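Local coordinates for protein alpha-glucosidase ([Eubacterium] rectale, PDB 6PNR) that probably hydrolyses alpha-linked sulfoquinovosides as a family 31 glycoside hydrolase, at residues I244-G249 against I270-W275. Numbering follows the deposited sequence.
Sequences IGVQGG and IWCQDW. With 9VH ([(3~{S},4~{R},5~{R})-4,5-bis(oxidanyl)piperidin-3-yl]methanesulfonic acid), chain C.
Ile-244 and Gly-245 pair in parallel with Ile-270 and Trp-271, the two strands of a beta-alpha-beta unit joined by helix 250-262 in the TIM-barrel domain. Trp-271 N donates to Ile-244 O and Val-246 N to Trp-271 O. Beyond this pairing the strand ends are bridged by a water that donates to Val-246 O and Trp-271 O and accepts from Gln-273 N, 2.9 Å from the water oxygen. On the helix side Val-246 CG2 meets Ile-270 CD1 at 3.8 Å, the two side chains crossing at about a right angle. Gly-245 CA lies 3.6 Å from Trp-271 CE3, close against the indole.

Beyond CG, Gln-247 runs extended towards Gln-273, a residue of the inhibitor pocket. Its CB sits 3.3 Å from Asp-274 OD2, CG passes the same carboxylate, CD lies near Gln-273 CG, and OE1 accepts from Gln-273 NE2 at 2.8 Å; Gln-247 NE2 is hydrogen-bonded to Glu-524 OE1. The Gln-273 amide is 60° from that of Gln-247: its N-H points in its own plane at Gln-247 OE1 but arrives from above the carbonyl plane of Gln-247. This bond probably helps fix the rotation of the Gln-273 amide, whose own OE1 accepts from inhibitor hydroxyl O5 at 2.6 Å. Gln-247 is therefore probably a second-shell residue positioning Gln-273; Arg-286, Trp-289 and His-523 also hydrogen-bond the inhibitor. A leucine in place of Gln-273 would probably cost O5 this acceptor and Gln-247 OE1 its donor. Asp-274 has CG between its backbone N and carbonyl carbon (chi1 69°), which directs the carboxylate at the 244-249 segment; Asp-274 OD1 is hydrogen-bonded to Tyr-298 OH, while OD2 takes Gly-248 N on its syn side at 2.8 Å, 18° out of the carboxylate plane.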
loop_
_atom_site.group_PDB
_atom_site.type_symbol
_atom_site.label_atom_id
_atom_site.label_comp_id
_atom_site.label_asym_id
_atom_site.label_seq_id
_atom_site.Cartn_x
_atom_site.Cartn_y
_atom_site.Cartn_z
ATOM N N ILE A 244 21.875 -20.849 26.446
ATOM C CA ILE A 244 20.465 -21.211 26.602
ATOM C C ILE A 244 19.660 -20.010 27.095
ATOM O O ILE A 244 20.017 -19.359 28.087
ATOM C CB ILE A 244 20.296 -22.426 27.534
ATOM C CG1 ILE A 244 20.942 -22.202 28.893
ATOM C CG2 ILE A 244 20.885 -23.670 26.878
ATOM C CD1 ILE A 244 20.422 -23.157 29.963
ATOM N N GLY A 245 18.582 -19.702 26.380
ATOM C CA GLY A 245 17.721 -18.600 26.752
ATOM C C GLY A 245 16.562 -19.124 27.572
ATOM O O GLY A 245 15.672 -19.782 27.030
ATOM N N VAL A 246 16.588 -18.876 28.878
ATOM C CA VAL A 246 15.568 -19.353 29.804
ATOM C C VAL A 246 15.160 -18.182 30.688
ATOM O O VAL A 246 15.811 -17.137 30.713
ATOM C CB VAL A 246 16.052 -20.540 30.668
ATOM C CG1 VAL A 246 16.498 -21.699 29.788
ATOM C CG2 VAL A 246 17.180 -20.094 31.610
ATOM N N GLN A 247 14.062 -18.366 31.413
ATOM C CA GLN A 247 13.488 -17.299 32.218
ATOM C C GLN A 247 12.768 -17.915 33.400
ATOM O O GLN A 247 12.578 -19.132 33.470
ATOM C CB GLN A 247 12.485 -16.440 31.431
ATOM C CG GLN A 247 13.048 -15.632 30.267
ATOM C CD GLN A 247 11.946 -14.906 29.507
ATOM O OE1 GLN A 247 11.914 -13.679 29.473
ATOM N NE2 GLN A 247 11.028 -15.661 28.915
ATOM N N GLY A 248 12.375 -17.051 34.330
ATOM C CA GLY A 248 11.462 -17.420 35.401
ATOM C C GLY A 248 11.989 -17.238 36.803
ATOM O O GLY A 248 11.277 -17.589 37.756
ATOM N N GLY A 249 13.197 -16.721 37.003
ATOM C CA GLY A 249 13.755 -16.591 38.339
ATOM C C GLY A 249 14.725 -17.714 38.667
ATOM O O GLY A 249 14.896 -18.681 37.917
ATOM N N ILE A 270 24.275 -19.222 30.312
ATOM C CA ILE A 270 22.833 -19.102 30.526
ATOM C C ILE A 270 22.461 -17.642 30.302
ATOM O O ILE A 270 23.038 -16.741 30.923
ATOM C CB ILE A 270 22.427 -19.599 31.926
ATOM C CG1 ILE A 270 20.914 -19.496 32.120
ATOM C CG2 ILE A 270 23.172 -18.834 33.033
ATOM C CD1 ILE A 270 20.447 -19.939 33.499
ATOM N N TRP A 271 21.534 -17.400 29.376
ATOM C CA TRP A 271 21.093 -16.056 29.022
ATOM C C TRP A 271 19.696 -15.871 29.604
ATOM O O TRP A 271 18.733 -16.463 29.102
ATOM C CB TRP A 271 21.093 -15.853 27.500
ATOM C CG TRP A 271 20.408 -14.600 27.085
ATOM C CD1 TRP A 271 20.687 -13.330 27.509
ATOM C CD2 TRP A 271 19.318 -14.489 26.169
ATOM N NE1 TRP A 271 19.831 -12.434 26.908
ATOM C CE2 TRP A 271 18.978 -13.123 26.085
ATOM C CE3 TRP A 271 18.588 -15.419 25.417
ATOM C CZ2 TRP A 271 17.936 -12.661 25.282
ATOM C CZ3 TRP A 271 17.549 -14.953 24.617
ATOM C CH2 TRP A 271 17.234 -13.593 24.561
ATOM N N CYS A 272 19.587 -15.082 30.682
ATOM C CA CYS A 272 18.302 -14.799 31.325
ATOM C C CYS A 272 17.931 -13.360 31.019
ATOM O O CYS A 272 18.357 -12.441 31.724
ATOM C CB CYS A 272 18.354 -15.025 32.833
ATOM S SG CYS A 272 18.711 -16.707 33.303
ATOM N N GLN A 273 17.107 -13.160 29.987
ATOM C CA GLN A 273 16.742 -11.791 29.645
ATOM C C GLN A 273 15.898 -11.132 30.724
ATOM O O GLN A 273 15.862 -9.898 30.792
ATOM C CB GLN A 273 16.000 -11.743 28.303
ATOM C CG GLN A 273 14.647 -12.442 28.279
ATOM C CD GLN A 273 13.827 -12.052 27.041
ATOM O OE1 GLN A 273 14.351 -11.451 26.097
ATOM N NE2 GLN A 273 12.549 -12.392 27.045
ATOM N N ASP A 274 15.219 -11.915 31.568
ATOM C CA ASP A 274 14.440 -11.362 32.673
ATOM C C ASP A 274 15.271 -11.219 33.950
ATOM O O ASP A 274 14.702 -11.139 35.047
ATOM C CB ASP A 274 13.187 -12.214 32.939
ATOM C CG ASP A 274 13.509 -13.592 33.507
ATOM O OD1 ASP A 274 14.690 -13.997 33.477
ATOM O OD2 ASP A 274 12.578 -14.284 33.990
ATOM N N TRP A 275 16.601 -11.175 33.824
ATOM C CA TRP A 275 17.460 -10.937 34.980
ATOM C C TRP A 275 17.001 -9.711 35.759
ATOM O O TRP A 275 17.194 -9.635 36.981
ATOM C CB TRP A 275 18.926 -10.765 34.524
ATOM C CG TRP A 275 19.172 -9.400 33.922
ATOM C CD1 TRP A 275 18.705 -8.937 32.719
ATOM C CD2 TRP A 275 19.906 -8.308 34.513
ATOM N NE1 TRP A 275 19.107 -7.631 32.526
ATOM C CE2 TRP A 275 19.836 -7.223 33.615
ATOM C CE3 TRP A 275 20.620 -8.149 35.714
ATOM C CZ2 TRP A 275 20.462 -5.993 33.874
ATOM C CZ3 TRP A 275 21.230 -6.926 35.976
ATOM C CH2 TRP A 275 21.151 -5.867 35.058
HETATM O O1 9VH C . 9.771 -8.231 25.384
HETATM S S1 9VH C . 10.855 -7.277 25.544
HETATM O O2 9VH C . 10.684 -6.169 24.636
HETATM O O3 9VH C . 11.023 -6.903 26.927
HETATM C C1 9VH C . 12.309 -8.165 25.059
HETATM C C2 9VH C . 12.345 -8.571 23.580
HETATM C C3 9VH C . 12.643 -7.327 22.757
HETATM N N1 9VH C . 13.013 -7.520 21.355
HETATM C C4 9VH C . 14.077 -8.511 21.192
HETATM C C5 9VH C . 13.670 -9.825 21.839
HETATM O O4 9VH C . 14.730 -10.760 21.650
HETATM C C6 9VH C . 13.423 -9.624 23.328
HETATM O O5 9VH C . 13.055 -10.855 23.943
HETATM O O HOH W 1 16.241 -15.514 28.450
#